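Local coordinates for protein hydrogenase maturation factor (Thermoanaerobacter tengcongensis, PDB 3VTH) that probably transfers a carbamoyl group from carbamoyl phosphate, with ATP, to the C-terminal cysteine of HypE during [NiFe]-hydrogenase maturation, at residues 115-120 with 176-181; 165-170 with 182-187; 515-520 with 592-597; 535-540 with 644-649. All blocks are in the same frame, centred on the assembly; numbering follows the deposited sequence.

Contact 1 of 4, residues 115-120 with 176-181; sequences EDCLRE and DRRFHA. With ZN (zinc ion), chain C.
Arg177 of the 176-181 loop reaches across to helix 115-121 and meets Glu120, Asp116 and Cys117 in turn. The loop belongs to the second HypF zinc finger and the helix to the first. CG of Arg177 sits between the backbone N and the carbonyl carbon (chi1 79°), and beyond it the chain runs extended to NE. CB and CG stay short of the helix; Arg177 CD is the first atom to come near, 4.0 Å from Glu120 OE1. Arg177 NE gives a nearly straight bond to Glu120 OE1 at 3.1 Å, meeting that oxygen from above the carboxylate plane. Arg177 CZ lies under Asp116 CB, which packs 3.4 Å away over one guanidinium face. Asp116 OD2 is near Arg177 NH1 as an opposite charge, well out of the guanidinium plane, with no N-H pointing at it. Arg177 NH2 makes a weak bond to Cys117 SG at 3.2 Å, and a weak one to Glu120 OE2.

Arg178 meets the same carboxylate from its own edge. Its NH1 and NH2 both point at Glu120 OE2, each at 2.8 Å. Arg178 NE is bonded to the backbone O of Asn135, in the first finger. Cys117 SG binds zinc at 2.3 Å with Cys114, Cys136 and Cys139. One carboxylate thus pairs with two arginines and joins the fingers. The N-H at the thiolate would probably temper its negative charge in the second shell of the metal.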
loop_
_atom_site.group_PDB
_atom_site.type_symbol
_atom_site.label_atom_id
_atom_site.label_comp_id
_atom_site.label_asym_id
_atom_site.label_seq_id
_atom_site.Cartn_x
_atom_site.Cartn_y
_atom_site.Cartn_z
ATOM N N GLU A 115 -21.457 -8.790 5.414
ATOM C CA GLU A 115 -22.890 -8.511 5.298
ATOM C C GLU A 115 -23.743 -9.127 6.427
ATOM O O GLU A 115 -24.755 -8.561 6.802
ATOM C CB GLU A 115 -23.425 -8.895 3.914
ATOM C CG GLU A 115 -23.651 -10.385 3.693
ATOM C CD GLU A 115 -24.335 -10.690 2.354
ATOM O OE1 GLU A 115 -25.510 -10.300 2.164
ATOM O OE2 GLU A 115 -23.691 -11.334 1.501
ATOM N N ASP A 116 -23.331 -10.269 6.973
ATOM C CA ASP A 116 -24.080 -10.898 8.082
ATOM C C ASP A 116 -23.983 -10.087 9.370
ATOM O O ASP A 116 -24.979 -9.903 10.053
ATOM C CB ASP A 116 -23.608 -12.334 8.355
ATOM C CG ASP A 116 -23.894 -13.278 7.200
ATOM O OD1 ASP A 116 -25.038 -13.319 6.739
ATOM O OD2 ASP A 116 -22.964 -13.970 6.740
ATOM N N CYS A 117 -22.784 -9.610 9.704
ATOM C CA CYS A 117 -22.616 -8.764 10.888
ATOM C C CYS A 117 -23.357 -7.440 10.724
ATOM O O CYS A 117 -23.945 -6.946 11.674
ATOM C CB CYS A 117 -21.135 -8.504 11.193
ATOM S SG CYS A 117 -20.304 -9.960 11.906
ATOM N N LEU A 118 -23.314 -6.876 9.522
ATOM C CA LEU A 118 -24.000 -5.622 9.246
ATOM C C LEU A 118 -25.518 -5.754 9.429
ATOM O O LEU A 118 -26.156 -4.850 9.962
ATOM C CB LEU A 118 -23.667 -5.111 7.836
ATOM C CG LEU A 118 -24.155 -3.704 7.453
ATOM C CD1 LEU A 118 -23.564 -2.666 8.384
ATOM C CD2 LEU A 118 -23.771 -3.384 5.999
ATOM N N ARG A 119 -26.082 -6.874 8.981
ATOM C CA ARG A 119 -27.512 -7.162 9.191
ATOM C C ARG A 119 -27.833 -7.233 10.685
ATOM O O ARG A 119 -28.801 -6.630 11.138
ATOM C CB ARG A 119 -27.907 -8.481 8.512
ATOM C CG ARG A 119 -29.421 -8.732 8.442
ATOM C CD ARG A 119 -29.776 -10.229 8.344
ATOM N NE ARG A 119 -28.949 -10.929 7.365
ATOM C CZ ARG A 119 -27.903 -11.697 7.665
ATOM N NH1 ARG A 119 -27.544 -11.902 8.930
ATOM N NH2 ARG A 119 -27.214 -12.266 6.689
ATOM N N GLU A 120 -27.020 -7.971 11.440
ATOM C CA GLU A 120 -27.202 -8.069 12.891
ATOM C C GLU A 120 -27.069 -6.698 13.578
ATOM O O GLU A 120 -27.902 -6.334 14.404
ATOM C CB GLU A 120 -26.235 -9.096 13.498
ATOM C CG GLU A 120 -26.565 -10.564 13.124
ATOM C CD GLU A 120 -25.492 -11.573 13.549
ATOM O OE1 GLU A 120 -25.674 -12.783 13.292
ATOM O OE2 GLU A 120 -24.449 -11.178 14.105
ATOM N N ASP A 176 -24.624 -22.460 15.542
ATOM C CA ASP A 176 -24.475 -21.002 15.547
ATOM C C ASP A 176 -23.399 -20.578 14.554
ATOM O O ASP A 176 -22.391 -21.262 14.382
ATOM C CB ASP A 176 -24.176 -20.472 16.957
ATOM C CG ASP A 176 -24.413 -18.969 17.081
ATOM O OD1 ASP A 176 -23.644 -18.182 16.498
ATOM O OD2 ASP A 176 -25.375 -18.569 17.767
ATOM N N ARG A 177 -23.593 -19.447 13.890
ATOM C CA ARG A 177 -22.591 -19.034 12.917
ATOM C C ARG A 177 -21.309 -18.555 13.592
ATOM O O ARG A 177 -20.259 -18.473 12.940
ATOM C CB ARG A 177 -23.141 -18.028 11.902
ATOM C CG ARG A 177 -23.242 -16.607 12.390
ATOM C CD ARG A 177 -23.768 -15.713 11.272
ATOM N NE ARG A 177 -23.574 -14.313 11.610
ATOM C CZ ARG A 177 -22.476 -13.621 11.322
ATOM N NH1 ARG A 177 -21.471 -14.192 10.671
ATOM N NH2 ARG A 177 -22.392 -12.354 11.670
ATOM N N ARG A 178 -21.388 -18.285 14.900
ATOM C CA ARG A 178 -20.192 -17.944 15.688
ATOM C C ARG A 178 -19.595 -19.136 16.457
ATOM O O ARG A 178 -18.812 -18.942 17.394
ATOM C CB ARG A 178 -20.470 -16.775 16.648
ATOM C CG ARG A 178 -20.540 -15.443 15.940
ATOM C CD ARG A 178 -20.840 -14.300 16.910
ATOM N NE ARG A 178 -20.841 -13.025 16.197
ATOM C CZ ARG A 178 -21.910 -12.511 15.597
ATOM N NH1 ARG A 178 -23.079 -13.160 15.625
ATOM N NH2 ARG A 178 -21.802 -11.349 14.964
ATOM N N PHE A 179 -19.959 -20.353 16.050
ATOM C CA PHE A 179 -19.309 -21.576 16.540
ATOM C C PHE A 179 -17.790 -21.453 16.402
ATOM O O PHE A 179 -17.276 -21.216 15.303
ATOM C CB PHE A 179 -19.816 -22.776 15.734
ATOM C CG PHE A 179 -19.289 -24.108 16.194
ATOM C CD1 PHE A 179 -18.569 -24.916 15.319
ATOM C CD2 PHE A 179 -19.548 -24.580 17.482
ATOM C CE1 PHE A 179 -18.097 -26.178 15.725
ATOM C CE2 PHE A 179 -19.087 -25.838 17.903
ATOM C CZ PHE A 179 -18.355 -26.630 17.021
ATOM N N HIS A 180 -17.083 -21.586 17.524
ATOM C CA HIS A 180 -15.622 -21.426 17.560
ATOM C C HIS A 180 -15.088 -20.166 16.870
ATOM O O HIS A 180 -14.020 -20.190 16.234
ATOM C CB HIS A 180 -14.934 -22.693 17.036
ATOM C CG HIS A 180 -14.828 -23.771 18.067
ATOM N ND1 HIS A 180 -13.620 -24.182 18.589
ATOM C CD2 HIS A 180 -15.783 -24.485 18.716
ATOM C CE1 HIS A 180 -13.831 -25.134 19.483
ATOM N NE2 HIS A 180 -15.135 -25.334 19.581
ATOM N N ALA A 181 -15.828 -19.066 17.001
ATOM C CA ALA A 181 -15.363 -17.778 16.512
ATOM C C ALA A 181 -14.446 -17.165 17.558
ATOM O O ALA A 181 -14.909 -16.721 18.606
ATOM C CB ALA A 181 -16.547 -16.839 16.202
HETATM ZN ZN ZN C . -18.855 -10.617 10.259
#

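Contact 2 of 4, residues 165-170 with 182-187; sequences EKCSRE and QPVACF. With ZN (zinc ion), chain D.
Cys167 SG and Cys186 SG hold one zinc ion between helix 165-171 and the 182-187 loop, each at 2.3 Å. This is the Cys4 zinc site of the second HypF finger, completed by Cys164 and Cys189. No hydrogen bond links the two segments, so the metal is the main polar tie between them. The two thiolates come at the ion from different sides. Cys167 SG lies beside its backbone N, anti to the carbonyl carbon (chi1 -75°), and reaches off the helix toward the loop. Cys186 SG comes from the extended loop, with its CB 3.7 Å from Cys167 SG. The sulfur of Cys167 also rests against the backbone of Ala185, 3.6 Å from its carbonyl C.

Val184 closes the other end of the contact. Its CG2 methyl packs against Cys167 CB at 4.1 Å, beside the site and not on the metal. Glu170, one helical turn on from Cys167, brings its carboxylate to the same methyl. The charge of Glu170 is paired with Arg128, which also donates to the backbone O of Ala185 and so ties helix and loop from outside. Val184 CG2 lies 3.8 Å from Glu170 OE1.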
loop_
_atom_site.group_PDB
_atom_site.type_symbol
_atom_site.label_atom_id
_atom_site.label_comp_id
_atom_site.label_asym_id
_atom_site.label_seq_id
_atom_site.Cartn_x
_atom_site.Cartn_y
_atom_site.Cartn_z
ATOM N N GLU A 165 -21.367 -15.801 29.465
ATOM C CA GLU A 165 -22.092 -17.069 29.337
ATOM C C GLU A 165 -22.818 -17.202 27.991
ATOM O O GLU A 165 -22.824 -18.276 27.394
ATOM C CB GLU A 165 -23.077 -17.221 30.506
ATOM C CG GLU A 165 -23.796 -18.563 30.570
ATOM C CD GLU A 165 -24.788 -18.668 31.739
ATOM O OE1 GLU A 165 -25.278 -17.630 32.245
ATOM O OE2 GLU A 165 -25.092 -19.806 32.149
ATOM N N LYS A 166 -23.418 -16.116 27.511
ATOM C CA LYS A 166 -24.140 -16.168 26.237
ATOM C C LYS A 166 -23.204 -16.331 25.033
ATOM O O LYS A 166 -23.489 -17.106 24.111
ATOM C CB LYS A 166 -25.008 -14.928 26.040
ATOM C CG LYS A 166 -26.241 -14.890 26.913
ATOM C CD LYS A 166 -27.275 -13.957 26.293
ATOM C CE LYS A 166 -27.187 -12.550 26.850
ATOM N NZ LYS A 166 -28.026 -12.454 28.094
ATOM N N CYS A 167 -22.091 -15.609 25.046
ATOM C CA CYS A 167 -21.130 -15.705 23.948
ATOM C C CYS A 167 -20.469 -17.075 23.931
ATOM O O CYS A 167 -20.223 -17.630 22.863
ATOM C CB CYS A 167 -20.085 -14.598 24.037
ATOM S SG CYS A 167 -20.741 -13.002 23.527
ATOM N N SER A 168 -20.183 -17.601 25.116
ATOM C CA SER A 168 -19.620 -18.942 25.263
ATOM C C SER A 168 -20.568 -20.045 24.758
ATOM O O SER A 168 -20.118 -21.033 24.155
ATOM C CB SER A 168 -19.257 -19.201 26.717
ATOM O OG SER A 168 -18.735 -20.508 26.863
ATOM N N ARG A 169 -21.864 -19.859 24.949
ATOM C CA ARG A 169 -22.869 -20.765 24.418
ATOM C C ARG A 169 -22.868 -20.752 22.901
ATOM O O ARG A 169 -22.887 -21.763 22.275
ATOM C CB ARG A 169 -24.267 -20.452 24.970
ATOM C CG ARG A 169 -24.449 -20.902 26.416
ATOM C CD ARG A 169 -25.879 -20.820 27.014
ATOM N NE ARG A 169 -26.704 -19.753 26.458
ATOM C CZ ARG A 169 -27.172 -18.699 27.129
ATOM N NH1 ARG A 169 -26.937 -18.538 28.418
ATOM N NH2 ARG A 169 -27.895 -17.802 26.495
ATOM N N GLU A 170 -22.807 -19.575 22.321
ATOM C CA GLU A 170 -22.709 -19.430 20.875
ATOM C C GLU A 170 -21.439 -20.088 20.339
ATOM O O GLU A 170 -21.478 -20.810 19.337
ATOM C CB GLU A 170 -22.699 -17.952 20.484
ATOM C CG GLU A 170 -24.018 -17.217 20.697
ATOM C CD GLU A 170 -23.898 -15.744 20.290
ATOM O OE1 GLU A 170 -22.839 -15.140 20.534
ATOM O OE2 GLU A 170 -24.853 -15.193 19.715
ATOM N N GLN A 182 -13.145 -17.138 17.269
ATOM C CA GLN A 182 -12.158 -16.667 18.247
ATOM C C GLN A 182 -12.421 -15.263 18.814
ATOM O O GLN A 182 -12.190 -15.050 19.994
ATOM C CB GLN A 182 -10.719 -16.782 17.708
ATOM C CG GLN A 182 -10.246 -18.237 17.514
ATOM C CD GLN A 182 -10.397 -19.066 18.781
ATOM O OE1 GLN A 182 -9.872 -18.715 19.850
ATOM N NE2 GLN A 182 -11.126 -20.166 18.670
ATOM N N PRO A 183 -12.904 -14.311 17.990
ATOM C CA PRO A 183 -13.145 -12.982 18.551
ATOM C C PRO A 183 -14.554 -12.717 19.131
ATOM O O PRO A 183 -14.862 -11.574 19.458
ATOM C CB PRO A 183 -12.912 -12.063 17.363
ATOM C CG PRO A 183 -13.303 -12.873 16.168
ATOM C CD PRO A 183 -13.063 -14.329 16.523
ATOM N N VAL A 184 -15.390 -13.741 19.267
ATOM C CA VAL A 184 -16.786 -13.537 19.708
ATOM C C VAL A 184 -16.911 -12.728 21.023
ATOM O O VAL A 184 -16.267 -13.034 22.039
ATOM C CB VAL A 184 -17.571 -14.884 19.815
ATOM C CG1 VAL A 184 -16.975 -15.794 20.888
ATOM C CG2 VAL A 184 -19.058 -14.635 20.093
ATOM N N ALA A 185 -17.743 -11.695 20.983
ATOM C CA ALA A 185 -17.994 -10.847 22.147
ATOM C C ALA A 185 -19.302 -10.113 21.933
ATOM O O ALA A 185 -19.887 -10.197 20.843
ATOM C CB ALA A 185 -16.841 -9.844 22.341
ATOM N N CYS A 186 -19.738 -9.373 22.956
ATOM C CA CYS A 186 -21.019 -8.667 22.917
ATOM C C CYS A 186 -20.964 -7.438 23.821
ATOM O O CYS A 186 -19.906 -7.117 24.362
ATOM C CB CYS A 186 -22.148 -9.606 23.362
ATOM S SG CYS A 186 -22.172 -9.982 25.156
ATOM N N PHE A 187 -22.096 -6.756 23.986
ATOM C CA PHE A 187 -22.174 -5.595 24.895
ATOM C C PHE A 187 -21.646 -5.911 26.297
ATOM O O PHE A 187 -20.979 -5.082 26.923
ATOM C CB PHE A 187 -23.618 -5.068 25.008
ATOM C CG PHE A 187 -23.999 -4.087 23.928
ATOM C CD1 PHE A 187 -23.396 -2.832 23.865
ATOM C CD2 PHE A 187 -24.957 -4.417 22.973
ATOM C CE1 PHE A 187 -23.745 -1.917 22.869
ATOM C CE2 PHE A 187 -25.307 -3.502 21.966
ATOM C CZ PHE A 187 -24.710 -2.256 21.924
HETATM ZN ZN ZN D . -20.695 -11.728 25.452
#

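Contact 3 of 4, residues 515-520 with 592-597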
loop_
_atom_site.group_PDB
_atom_site.type_symbol
_atom_site.label_atom_id
_atom_site.label_comp_id
_atom_site.label_asym_id
_atom_site.label_seq_id
_atom_site.Cartn_x
_atom_site.Cartn_y
_atom_site.Cartn_z
ATOM N N GLY A 515 27.564 8.468 -9.394
ATOM C CA GLY A 515 27.556 9.622 -8.481
ATOM C C GLY A 515 26.503 10.663 -8.838
ATOM O O GLY A 515 26.465 11.757 -8.253
ATOM N N ASN A 516 25.658 10.347 -9.814
ATOM C CA ASN A 516 24.598 11.279 -10.181
ATOM C C ASN A 516 23.258 10.747 -9.752
ATOM O O ASN A 516 23.141 9.581 -9.370
ATOM C CB ASN A 516 24.627 11.580 -11.685
ATOM C CG ASN A 516 25.911 12.290 -12.114
ATOM O OD1 ASN A 516 26.435 13.143 -11.396
ATOM N ND2 ASN A 516 26.432 11.924 -13.287
ATOM N N VAL A 517 22.250 11.610 -9.790
ATOM C CA VAL A 517 20.886 11.218 -9.486
ATOM C C VAL A 517 20.241 10.629 -10.740
ATOM O O VAL A 517 20.340 11.224 -11.825
ATOM C CB VAL A 517 20.075 12.435 -9.002
ATOM C CG1 VAL A 517 18.584 12.102 -8.884
ATOM C CG2 VAL A 517 20.648 12.964 -7.667
ATOM N N TRP A 518 19.604 9.465 -10.591
ATOM C CA TRP A 518 18.937 8.772 -11.691
ATOM C C TRP A 518 17.430 8.841 -11.476
ATOM O O TRP A 518 16.976 9.243 -10.395
ATOM C CB TRP A 518 19.371 7.309 -11.739
ATOM C CG TRP A 518 20.775 7.053 -12.216
ATOM C CD1 TRP A 518 21.781 7.974 -12.407
ATOM C CD2 TRP A 518 21.349 5.766 -12.512
ATOM N NE1 TRP A 518 22.931 7.334 -12.812
ATOM C CE2 TRP A 518 22.693 5.986 -12.895
ATOM C CE3 TRP A 518 20.850 4.454 -12.504
ATOM C CZ2 TRP A 518 23.559 4.932 -13.260
ATOM C CZ3 TRP A 518 21.705 3.406 -12.875
ATOM C CH2 TRP A 518 23.042 3.658 -13.252
ATOM N N GLY A 519 16.643 8.436 -12.466
ATOM C CA GLY A 519 15.178 8.621 -12.367
ATOM C C GLY A 519 14.466 8.760 -13.698
ATOM O O GLY A 519 13.256 8.975 -13.748
ATOM N N ALA A 520 15.217 8.625 -14.783
ATOM C CA ALA A 520 14.631 8.568 -16.106
ATOM C C ALA A 520 15.454 7.594 -16.921
ATOM O O ALA A 520 16.098 7.967 -17.912
ATOM C CB ALA A 520 14.614 9.957 -16.734
ATOM N N ALA A 592 23.992 18.968 -7.696
ATOM C CA ALA A 592 23.919 17.567 -8.102
ATOM C C ALA A 592 23.594 17.530 -9.585
ATOM O O ALA A 592 23.041 18.493 -10.118
ATOM C CB ALA A 592 22.848 16.822 -7.301
ATOM N N TYR A 593 23.950 16.448 -10.262
ATOM C CA TYR A 593 23.553 16.281 -11.652
ATOM C C TYR A 593 22.510 15.194 -11.738
ATOM O O TYR A 593 22.660 14.130 -11.106
ATOM C CB TYR A 593 24.765 15.970 -12.526
ATOM C CG TYR A 593 25.655 17.175 -12.667
ATOM C CD1 TYR A 593 25.443 18.111 -13.676
ATOM C CD2 TYR A 593 26.690 17.406 -11.757
ATOM C CE1 TYR A 593 26.275 19.240 -13.796
ATOM C CE2 TYR A 593 27.504 18.524 -11.864
ATOM C CZ TYR A 593 27.290 19.431 -12.877
ATOM O OH TYR A 593 28.123 20.525 -12.964
ATOM N N VAL A 594 21.439 15.467 -12.491
ATOM C CA VAL A 594 20.249 14.603 -12.438
ATOM C C VAL A 594 19.737 14.179 -13.801
ATOM O O VAL A 594 19.708 14.973 -14.758
ATOM C CB VAL A 594 19.067 15.258 -11.645
ATOM C CG1 VAL A 594 19.561 15.830 -10.331
ATOM C CG2 VAL A 594 18.388 16.386 -12.495
ATOM N N SER A 595 19.346 12.915 -13.873
ATOM C CA SER A 595 18.551 12.365 -14.981
ATOM C C SER A 595 17.297 11.903 -14.273
ATOM O O SER A 595 17.321 10.908 -13.546
ATOM C CB SER A 595 19.270 11.165 -15.624
ATOM O OG SER A 595 18.388 10.366 -16.414
ATOM N N SER A 596 16.202 12.636 -14.419
ATOM C CA SER A 596 15.058 12.388 -13.540
ATOM C C SER A 596 13.753 12.802 -14.195
ATOM O O SER A 596 13.593 13.953 -14.583
ATOM C CB SER A 596 15.235 13.159 -12.227
ATOM O OG SER A 596 14.018 13.214 -11.483
ATOM N N MET A 597 12.812 11.862 -14.279
ATOM C CA MET A 597 11.480 12.169 -14.813
ATOM C C MET A 597 10.714 13.089 -13.866
ATOM O O MET A 597 9.991 13.987 -14.298
ATOM C CB MET A 597 10.694 10.878 -15.112
ATOM C CG MET A 597 9.369 11.103 -15.905
ATOM S SD MET A 597 9.583 12.023 -17.450
ATOM C CE MET A 597 10.747 10.967 -18.342
HETATM O O HOH W 1 25.664 14.521 -8.918
#
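Val517 and Val594 lie side by side, their backbones forming a single bridge where strands 517-525 and 591-594 run in the same direction. The pair belongs to the second subdomain of the Kae1-like carbamoyltransferase domain. Their short segments are 22° apart. Val517 N donates to Tyr593 O at 2.9 Å, and Ser595 N returns a nearly straight bond to Val517 O at 2.8 Å. The two valine side chains point the same way, with Val594 CG1 3.7 Å from Val517 CB.

The tight part lies further on, at Gly519. A CB there would press on Ser596 CA, and the backbone angles by themselves call for glycine. Met597 N donates to Gly519 O at 3.0 Å from above the carbonyl plane. Ala520 CB packs over this link, close to Met597 N.

The Asn516 end is looser and holds a water. CG of Asn516 is turned beside its backbone N (chi1 -64°), and OD1 comes 3.5 Å from Tyr593 CB. The water donates to Asn516 OD1 and accepts from Tyr593 N, 2.9 Å to each. With an alanine in place of Asn516, the water would probably be held less firmly beside Tyr593 N, lacking OD1 as acceptor.

Gly519 also bonds through its backbone to the iron ligand Asp507, and Ser596 OG caps helix 597-607. Backbone bonding thus carries the link near the iron site, while a water takes over at the partly exposed end.

Contact 4 of 4, residues 535-540 with 644-649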
loop_
_atom_site.group_PDB
_atom_site.type_symbol
_atom_site.label_atom_id
_atom_site.label_comp_id
_atom_site.label_asym_id
_atom_site.label_seq_id
_atom_site.Cartn_x
_atom_site.Cartn_y
_atom_site.Cartn_z
ATOM N N HIS A 535 19.107 7.279 -20.846
ATOM C CA HIS A 535 18.751 8.193 -19.766
ATOM C C HIS A 535 18.563 9.599 -20.321
ATOM O O HIS A 535 18.794 9.827 -21.495
ATOM C CB HIS A 535 19.819 8.168 -18.660
ATOM C CG HIS A 535 21.175 8.641 -19.093
ATOM N ND1 HIS A 535 21.580 9.952 -18.959
ATOM C CD2 HIS A 535 22.242 7.969 -19.600
ATOM C CE1 HIS A 535 22.824 10.075 -19.391
ATOM N NE2 HIS A 535 23.251 8.888 -19.782
ATOM N N LEU A 536 18.130 10.527 -19.481
ATOM C CA LEU A 536 18.037 11.942 -19.869
ATOM C C LEU A 536 19.381 12.643 -19.687
ATOM O O LEU A 536 20.127 12.291 -18.775
ATOM C CB LEU A 536 16.953 12.650 -19.050
ATOM C CG LEU A 536 15.502 12.250 -19.336
ATOM C CD1 LEU A 536 14.518 13.069 -18.463
ATOM C CD2 LEU A 536 15.151 12.404 -20.825
ATOM N N LYS A 537 19.702 13.608 -20.564
ATOM C CA LYS A 537 20.961 14.349 -20.461
ATOM C C LYS A 537 21.022 15.031 -19.098
ATOM O O LYS A 537 20.092 15.744 -18.714
ATOM C CB LYS A 537 21.120 15.386 -21.593
ATOM C CG LYS A 537 22.506 16.063 -21.614
ATOM C CD LYS A 537 22.586 17.180 -22.680
ATOM C CE LYS A 537 24.007 17.781 -22.752
ATOM N NZ LYS A 537 24.013 18.921 -23.732
ATOM N N TYR A 538 22.096 14.763 -18.353
ATOM C CA TYR A 538 22.263 15.290 -16.990
ATOM C C TYR A 538 22.128 16.812 -16.912
ATOM O O TYR A 538 22.753 17.515 -17.697
ATOM C CB TYR A 538 23.638 14.896 -16.447
ATOM C CG TYR A 538 23.718 13.456 -16.024
ATOM C CD1 TYR A 538 22.829 12.948 -15.081
ATOM C CD2 TYR A 538 24.698 12.606 -16.542
ATOM C CE1 TYR A 538 22.892 11.619 -14.671
ATOM C CE2 TYR A 538 24.776 11.280 -16.133
ATOM C CZ TYR A 538 23.852 10.801 -15.194
ATOM O OH TYR A 538 23.892 9.505 -14.755
ATOM N N LYS A 539 21.315 17.299 -15.969
ATOM C CA LYS A 539 21.177 18.729 -15.710
ATOM C C LYS A 539 21.590 19.013 -14.280
ATOM O O LYS A 539 21.328 18.189 -13.380
ATOM C CB LYS A 539 19.720 19.193 -15.914
ATOM C CG LYS A 539 19.161 18.937 -17.314
ATOM C CD LYS A 539 19.904 19.813 -18.349
ATOM C CE LYS A 539 19.493 19.456 -19.770
ATOM N NZ LYS A 539 20.373 20.114 -20.793
ATOM N N PRO A 540 22.213 20.183 -14.050
ATOM C CA PRO A 540 22.634 20.546 -12.698
ATOM C C PRO A 540 21.417 20.902 -11.841
ATOM O O PRO A 540 20.458 21.510 -12.335
ATOM C CB PRO A 540 23.532 21.773 -12.923
ATOM C CG PRO A 540 22.973 22.427 -14.178
ATOM C CD PRO A 540 22.512 21.244 -15.039
ATOM N N ARG A 644 25.660 5.442 -24.525
ATOM C CA ARG A 644 24.255 5.192 -24.227
ATOM C C ARG A 644 23.359 6.060 -25.088
ATOM O O ARG A 644 23.837 6.999 -25.721
ATOM C CB ARG A 644 23.990 5.457 -22.749
ATOM C CG ARG A 644 24.429 4.298 -21.883
ATOM C CD ARG A 644 24.402 4.656 -20.421
ATOM N NE ARG A 644 25.711 5.129 -20.011
ATOM C CZ ARG A 644 26.696 4.347 -19.576
ATOM N NH1 ARG A 644 27.854 4.893 -19.251
ATOM N NH2 ARG A 644 26.530 3.028 -19.465
ATOM N N TYR A 645 22.065 5.747 -25.116
ATOM C CA TYR A 645 21.112 6.631 -25.768
ATOM C C TYR A 645 20.756 7.740 -24.796
ATOM O O TYR A 645 20.403 7.485 -23.636
ATOM C CB TYR A 645 19.848 5.900 -26.172
ATOM C CG TYR A 645 20.045 4.790 -27.165
ATOM C CD1 TYR A 645 20.181 3.471 -26.733
ATOM C CD2 TYR A 645 20.075 5.045 -28.531
ATOM C CE1 TYR A 645 20.354 2.425 -27.639
ATOM C CE2 TYR A 645 20.240 4.007 -29.451
ATOM C CZ TYR A 645 20.377 2.700 -28.993
ATOM O OH TYR A 645 20.545 1.666 -29.882
ATOM N N VAL A 646 20.808 8.976 -25.237
ATOM C CA VAL A 646 20.509 10.107 -24.393
ATOM C C VAL A 646 19.595 11.100 -25.075
ATOM O O VAL A 646 19.796 11.439 -26.192
ATOM C CB VAL A 646 21.773 10.828 -23.955
ATOM C CG1 VAL A 646 21.472 12.061 -23.213
ATOM C CG2 VAL A 646 22.650 9.944 -23.153
ATOM N N ILE A 647 18.599 11.550 -24.336
ATOM C CA ILE A 647 17.683 12.588 -24.763
ATOM C C ILE A 647 17.873 13.815 -23.881
ATOM O O ILE A 647 17.940 13.693 -22.651
ATOM C CB ILE A 647 16.240 12.080 -24.654
ATOM C CG1 ILE A 647 16.034 10.926 -25.648
ATOM C CG2 ILE A 647 15.232 13.244 -24.899
ATOM C CD1 ILE A 647 14.813 10.024 -25.335
ATOM N N ASP A 648 17.955 14.979 -24.518
ATOM C CA ASP A 648 18.144 16.249 -23.825
ATOM C C ASP A 648 16.794 16.919 -23.534
ATOM O O ASP A 648 16.150 17.449 -24.445
ATOM C CB ASP A 648 19.051 17.164 -24.679
ATOM C CG ASP A 648 19.396 18.496 -23.993
ATOM O OD1 ASP A 648 18.942 18.776 -22.851
ATOM O OD2 ASP A 648 20.154 19.259 -24.614
ATOM N N PRO A 649 16.366 16.907 -22.257
ATOM C CA PRO A 649 15.089 17.498 -21.887
ATOM C C PRO A 649 14.982 18.994 -22.170
ATOM O O PRO A 649 13.874 19.477 -22.373
ATOM C CB PRO A 649 14.996 17.220 -20.383
ATOM C CG PRO A 649 16.365 17.031 -19.944
ATOM C CD PRO A 649 17.063 16.357 -21.081
HETATM O O HOH W 2 25.861 8.285 -21.012
HETATM O O HOH W 3 22.321 21.034 -23.083
#
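His535 N donates to Tyr645 O at 3.1 Å, in the parallel pair of strands 530-542 and 645-647. Val646 CG2 packs over one face of the His535 ring, 3.9 Å from the centroid, in a CH-pi contact. The ring is fixed by ND1 donating to Leu536 O, and a water links NE2 to Arg644 NE, weakly on the arginine side. Leu536 turns to the other face of the sheet, where CD2 meets Ile647 CB at 4.0 Å. Lys537 N donates to Ile647 O at 2.7 Å. Its extended side chain passes Asp648, and NZ makes a long salt bridge to OD2. Lys539 NZ bonds Asp648 OD1 at 2.8 Å, on the syn side. An asparagine in place of Asp648 would probably leave both lysines without their countercharge. Asp648 OD1 also accepts from the backbone N of Glu650, as the N-cap of helix 649-662. This is a parallel strand pair within the mixed sheet of the Kae1-like domain, leading into a capped helix.

In the fold
Contacts 1 and 2 lie in the two zinc fingers, and contacts 3 and 4 in the Kae1-like domain, on opposite sides of the chain's centre. The centres of contacts 1 and 2 are about 11 Å apart. They touch where Arg178 packs on Val184. Contact 2 is buried, contact 1 only partly. Contact 1 rests on a salt-bridge network beside a zinc ligand, contact 2 on shared zinc ligation and apolar packing; neither has sheet bonding. Contacts 3 and 4 share one mixed sheet, their centres about 9 Å apart, with strand 530-542 beside both 517-525 and 591-594. Ser595 OG lies 3.1 Å from Leu536 N across them. Contact 3 is buried and mostly backbone, near iron. Contact 4 is partly buried and adds lysine-aspartate charge.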